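PDB 5LBD: copper-transporting ATPase PAA1, chloroplastic from Arabidopsis thaliana, which transports monovalent copper across the plastid envelope at the cost of ATP, the chain here being its nucleotide-binding N-domain. Local coordinates for residues L32-E37 against K46-A51; S114-G119 against A126-E131. The protein carries 2 engineered substitutions. One frame throughout, in Å; residues are numbered along the deposited sequence. Where two conformers were deposited one is given.

Both contacts are mostly buried, their centres about 11 Å apart; in interaction 1 Ala34 and Val49 are partly exposed, while interaction 2 runs from the buried Tyr117 and Ile128 to the exposed Ser114. Interaction 1 joins helices 26-37 and 43-52 by methyl packing without a hydrogen bond across. Interaction 2 pairs strands 115-120 and 123-130 of the antiparallel sheet by four good hydrogen bonds and two weak ones at the ends, with side chains packed on both faces. The two meet: CG1 of Ile48 lies 3.7 Å from CZ of Phe130, and CB of Ala33 3.9 Å from CD1 of Ile118. The helix pair therefore rests on the sheet face carrying Val116, Ile118 and Phe130.

Interaction 1 of 2, residues L32-E37 against K46-A51; sequences LAAAVE and KAIVKA
Ile48 pushes its CG2 methyl into the shallow hollow between Ala33 and Ala34, 3.8 Å from CB of Ala33 and 3.7 Å from the backbone N of Ala34. The small alanine side chains let this branch approach the helix backbone itself; chi1 of -68° puts CG1 of Ile48 beside the backbone N of its own residue, which leaves CG2 anti to that N and turned to the alanines. A second bump lies beside the first: CG2 of Val49 faces the turn from Ala34 to Glu37, 3.6 Å from the carbonyl O of Glu37 and 4.0 Å from its CB. The methyl of Ala34, CB, sits 4.0 Å from CA of Val49. Helices 26-37 and 43-52 are consecutive in the P-type ATPase N-domain and pack on one face of its antiparallel sheet; their local axes approach to 8.4 Å and cross at -130°, closer to antiparallel than to parallel. On the sheet side of the pair, Ala33 reaches Ile118 and Ile48 reaches Val116 on strand 115-120. Glu37 bends at chi2 (-68°), and its aliphatic CG comes 4.4 Å from CD1 of Ile48, a looser touch of the other branch of that isoleucine.

Interaction 2 of 2, residues S114-G119 against A126-E131; sequences SVVYIG and AVIRFE
Val116 and Ile128 form a hydrogen-bonded antiparallel pair: Ile128 N gives to Val116 O at 2.8 Å, nearly straight (174°), and Val116 N gives to Ile128 O at 3.0 Å, in the carbonyl plane. Farther along this hairpin of the N-domain sheet, Ile118 N gives to Ala126 O, tilted from the carbonyl plane, while the return bond from Ala126 N to Ile118 O is weak. At the other end Phe130 N gives to Ser114 O at 3.0 Å, and the return bond from Ser114 N to Phe130 O is weak. Ser114 O also lies in plane at the Phe130 ring edge, 3.4 Å from CD1, and CE1 touches both methyls of Val116. Replacing Phe130 by an alanine would remove the ring and is likely to leave those methyls without their partner. On the other face, chi1 of 59° sets CG1 of Val127 between backbone N and carbonyl carbon, leaving CG2 opposite the N and over the Tyr117 ring, a CH-pi contact. Arg129 NH2 forms a salt bridge with Glu131 OE2, and Arg129 NE makes a second, to OE1 of Glu9. Main-chain bonds thus set the strand register, whereas apolar packing joins the Phe130 face to helices 26-37 and 43-52.

Interaction 1 of 2, residues L32-E37 against K46-A51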
loop_
_atom_site.group_PDB
_atom_site.type_symbol
_atom_site.label_atom_id
_atom_site.label_comp_id
_atom_site.label_asym_id
_atom_site.label_seq_id
_atom_site.Cartn_x
_atom_site.Cartn_y
_atom_site.Cartn_z
ATOM N N LEU A 32 5.814 2.455 3.139
ATOM C CA LEU A 32 4.876 1.860 4.085
ATOM C C LEU A 32 4.220 0.635 3.478
ATOM O O LEU A 32 4.074 -0.400 4.131
ATOM C CB LEU A 32 3.808 2.893 4.451
ATOM C CG LEU A 32 4.225 4.050 5.339
ATOM C CD1 LEU A 32 3.171 5.126 5.294
ATOM C CD2 LEU A 32 4.464 3.604 6.751
ATOM N N ALA A 33 3.791 0.749 2.227
ATOM C CA ALA A 33 3.146 -0.409 1.589
ATOM C C ALA A 33 4.123 -1.574 1.440
ATOM O O ALA A 33 3.776 -2.733 1.673
ATOM C CB ALA A 33 2.590 -0.006 0.233
ATOM N N ALA A 34 5.374 -1.279 1.102
ATOM C CA ALA A 34 6.352 -2.343 0.988
ATOM C C ALA A 34 6.584 -3.053 2.311
ATOM O O ALA A 34 6.906 -4.236 2.318
ATOM C CB ALA A 34 7.662 -1.797 0.454
ATOM N N ALA A 35 6.486 -2.345 3.434
ATOM C CA ALA A 35 6.651 -2.997 4.722
ATOM C C ALA A 35 5.552 -4.027 4.961
ATOM O O ALA A 35 5.801 -5.106 5.500
ATOM C CB ALA A 35 6.632 -1.962 5.829
ATOM N N VAL A 36 4.333 -3.699 4.549
ATOM C CA VAL A 36 3.238 -4.666 4.616
ATOM C C VAL A 36 3.512 -5.845 3.693
ATOM O O VAL A 36 3.271 -7.008 4.059
ATOM C CB VAL A 36 1.916 -3.963 4.252
ATOM C CG1 VAL A 36 0.734 -4.975 4.228
ATOM C CG2 VAL A 36 1.626 -2.849 5.230
ATOM N N GLU A 37 3.944 -5.549 2.469
ATOM C CA GLU A 37 4.095 -6.531 1.394
ATOM C C GLU A 37 5.432 -7.268 1.411
ATOM O O GLU A 37 5.639 -8.114 0.545
ATOM C CB GLU A 37 3.925 -5.844 0.032
ATOM C CG GLU A 37 2.556 -5.224 -0.176
ATOM C CD GLU A 37 1.453 -6.238 -0.278
ATOM O OE1 GLU A 37 1.690 -7.385 -0.726
ATOM O OE2 GLU A 37 0.335 -5.905 0.136
ATOM N N LYS A 46 5.188 -7.814 -4.907
ATOM C CA LYS A 46 6.607 -7.794 -5.219
ATOM C C LYS A 46 6.982 -6.547 -6.000
ATOM O O LYS A 46 8.097 -6.032 -5.851
ATOM C CB LYS A 46 6.987 -9.025 -6.011
ATOM C CG LYS A 46 6.892 -10.308 -5.166
ATOM C CD LYS A 46 7.395 -11.521 -5.918
ATOM C CE LYS A 46 8.911 -11.516 -5.992
ATOM N NZ LYS A 46 9.472 -12.887 -6.234
ATOM N N ALA A 47 6.089 -6.073 -6.860
ATOM C CA ALA A 47 6.362 -4.844 -7.601
ATOM C C ALA A 47 6.460 -3.643 -6.669
ATOM O O ALA A 47 7.305 -2.761 -6.898
ATOM C CB ALA A 47 5.283 -4.615 -8.660
ATOM N N ILE A 48 5.593 -3.566 -5.647
ATOM C CA ILE A 48 5.680 -2.502 -4.647
ATOM C C ILE A 48 7.016 -2.582 -3.913
ATOM O O ILE A 48 7.729 -1.582 -3.756
ATOM C CB ILE A 48 4.493 -2.594 -3.676
ATOM C CG1 ILE A 48 3.201 -2.251 -4.418
ATOM C CG2 ILE A 48 4.675 -1.645 -2.533
ATOM C CD1 ILE A 48 1.984 -2.504 -3.602
ATOM N N VAL A 49 7.374 -3.787 -3.452
ATOM C CA VAL A 49 8.629 -3.971 -2.749
ATOM C C VAL A 49 9.814 -3.507 -3.605
ATOM O O VAL A 49 10.737 -2.862 -3.109
ATOM C CB VAL A 49 8.750 -5.436 -2.298
ATOM C CG1 VAL A 49 10.122 -5.716 -1.764
ATOM C CG2 VAL A 49 7.702 -5.732 -1.281
ATOM N N LYS A 50 9.837 -3.890 -4.885
ATOM C CA LYS A 50 10.934 -3.521 -5.768
ATOM C C LYS A 50 11.017 -2.009 -5.909
ATOM O O LYS A 50 12.102 -1.425 -5.813
ATOM C CB LYS A 50 10.720 -4.171 -7.132
ATOM C CG LYS A 50 11.837 -3.892 -8.138
ATOM C CD LYS A 50 11.628 -4.576 -9.481
ATOM C CE LYS A 50 12.864 -4.413 -10.354
ATOM N NZ LYS A 50 12.644 -4.939 -11.723
ATOM N N ALA A 51 9.873 -1.370 -6.118
ATOM C CA ALA A 51 9.860 0.077 -6.344
ATOM C C ALA A 51 10.319 0.830 -5.101
ATOM O O ALA A 51 10.930 1.900 -5.212
ATOM C CB ALA A 51 8.443 0.523 -6.738
#

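Interaction 2 of 2, residues S114-G119 against A126-E131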
loop_
_atom_site.group_PDB
_atom_site.type_symbol
_atom_site.label_atom_id
_atom_site.label_comp_id
_atom_site.label_asym_id
_atom_site.label_seq_id
_atom_site.Cartn_x
_atom_site.Cartn_y
_atom_site.Cartn_z
ATOM N N SER A 114 -3.540 -2.784 -13.251
ATOM C CA SER A 114 -4.315 -2.811 -12.014
ATOM C C SER A 114 -3.937 -1.669 -11.082
ATOM O O SER A 114 -3.008 -0.913 -11.350
ATOM C CB SER A 114 -4.123 -4.146 -11.290
ATOM O OG SER A 114 -2.814 -4.267 -10.760
ATOM N N VAL A 115 -4.683 -1.541 -9.984
ATOM C CA VAL A 115 -4.427 -0.528 -8.970
ATOM C C VAL A 115 -4.579 -1.132 -7.586
ATOM O O VAL A 115 -5.301 -2.116 -7.380
ATOM C CB VAL A 115 -5.357 0.706 -9.080
ATOM C CG1 VAL A 115 -5.398 1.268 -10.518
ATOM C CG2 VAL A 115 -6.759 0.407 -8.586
ATOM N N VAL A 116 -3.865 -0.571 -6.634
ATOM C CA VAL A 116 -4.116 -0.845 -5.226
ATOM C C VAL A 116 -4.247 0.471 -4.476
ATOM O O VAL A 116 -3.702 1.510 -4.871
ATOM C CB VAL A 116 -3.021 -1.742 -4.605
ATOM C CG1 VAL A 116 -2.824 -2.976 -5.462
ATOM C CG2 VAL A 116 -1.718 -0.998 -4.457
ATOM N N TYR A 117 -5.023 0.431 -3.407
ATOM C CA TYR A 117 -5.224 1.557 -2.520
ATOM C C TYR A 117 -4.445 1.317 -1.232
ATOM O O TYR A 117 -4.294 0.173 -0.785
ATOM C CB TYR A 117 -6.709 1.772 -2.228
ATOM C CG TYR A 117 -7.487 2.266 -3.447
ATOM C CD1 TYR A 117 -7.919 1.398 -4.403
ATOM C CD2 TYR A 117 -7.683 3.619 -3.652
ATOM C CE1 TYR A 117 -8.598 1.834 -5.543
ATOM C CE2 TYR A 117 -8.386 4.069 -4.784
ATOM C CZ TYR A 117 -8.821 3.154 -5.717
ATOM O OH TYR A 117 -9.489 3.539 -6.849
ATOM N N ILE A 118 -4.018 2.407 -0.629
ATOM C CA ILE A 118 -3.236 2.406 0.589
ATOM C C ILE A 118 -3.990 3.199 1.638
ATOM O O ILE A 118 -4.289 4.385 1.440
ATOM C CB ILE A 118 -1.851 3.014 0.377
ATOM C CG1 ILE A 118 -1.151 2.393 -0.841
ATOM C CG2 ILE A 118 -1.035 2.828 1.633
ATOM C CD1 ILE A 118 -1.021 0.911 -0.794
ATOM N N GLY A 119 -4.291 2.549 2.763
ATOM C CA GLY A 119 -4.808 3.239 3.924
ATOM C C GLY A 119 -3.743 3.316 5.003
ATOM O O GLY A 119 -2.931 2.391 5.171
ATOM N N ALA A 126 -3.380 6.923 -0.539
ATOM C CA ALA A 126 -2.808 6.886 -1.874
ATOM C C ALA A 126 -3.502 5.835 -2.714
ATOM O O ALA A 126 -4.163 4.923 -2.212
ATOM C CB ALA A 126 -1.310 6.578 -1.818
ATOM N N VAL A 127 -3.305 5.949 -4.015
ATOM C CA VAL A 127 -3.615 4.873 -4.937
ATOM C C VAL A 127 -2.333 4.640 -5.727
ATOM O O VAL A 127 -1.614 5.588 -6.055
ATOM C CB VAL A 127 -4.842 5.179 -5.830
ATOM C CG1 VAL A 127 -4.649 6.430 -6.660
ATOM C CG2 VAL A 127 -5.162 3.985 -6.721
ATOM N N ILE A 128 -2.016 3.387 -5.990
ATOM C CA ILE A 128 -0.857 3.020 -6.796
ATOM C C ILE A 128 -1.351 2.352 -8.067
ATOM O O ILE A 128 -2.145 1.402 -8.004
ATOM C CB ILE A 128 0.117 2.084 -6.051
ATOM C CG1 ILE A 128 0.545 2.698 -4.713
ATOM C CG2 ILE A 128 1.322 1.764 -6.944
ATOM C CD1 ILE A 128 1.320 1.744 -3.822
ATOM N N ARG A 129 -0.877 2.829 -9.207
ATOM C CA ARG A 129 -1.196 2.261 -10.507
ATOM C C ARG A 129 -0.025 1.434 -11.011
ATOM O O ARG A 129 1.142 1.798 -10.810
ATOM C CB ARG A 129 -1.513 3.342 -11.545
ATOM C CG ARG A 129 -2.508 4.368 -11.108
ATOM C CD ARG A 129 -3.036 5.161 -12.311
ATOM N NE ARG A 129 -2.038 5.356 -13.362
ATOM C CZ ARG A 129 -1.929 4.600 -14.454
ATOM N NH1 ARG A 129 -2.767 3.587 -14.653
ATOM N NH2 ARG A 129 -0.974 4.850 -15.348
ATOM N N PHE A 130 -0.348 0.337 -11.691
ATOM C CA PHE A 130 0.604 -0.606 -12.264
ATOM C C PHE A 130 0.321 -0.779 -13.743
ATOM O O PHE A 130 -0.840 -0.818 -14.151
ATOM C CB PHE A 130 0.486 -1.981 -11.611
ATOM C CG PHE A 130 0.678 -1.970 -10.147
ATOM C CD1 PHE A 130 -0.332 -1.564 -9.320
ATOM C CD2 PHE A 130 1.883 -2.340 -9.574
ATOM C CE1 PHE A 130 -0.166 -1.533 -7.945
ATOM C CE2 PHE A 130 2.044 -2.306 -8.199
ATOM C CZ PHE A 130 1.038 -1.917 -7.396
ATOM N N GLU A 131 1.376 -0.916 -14.536
ATOM C CA GLU A 131 1.229 -1.242 -15.951
ATOM C C GLU A 131 2.077 -2.471 -16.266
ATOM O O GLU A 131 2.697 -3.043 -15.362
ATOM C CB GLU A 131 1.642 -0.066 -16.841
ATOM C CG GLU A 131 0.774 1.183 -16.683
ATOM C CD GLU A 131 1.268 2.365 -17.525
ATOM O OE1 GLU A 131 2.201 2.183 -18.339
ATOM O OE2 GLU A 131 0.723 3.480 -17.364
ATOM O OXT GLU A 131 2.162 -2.922 -17.411
#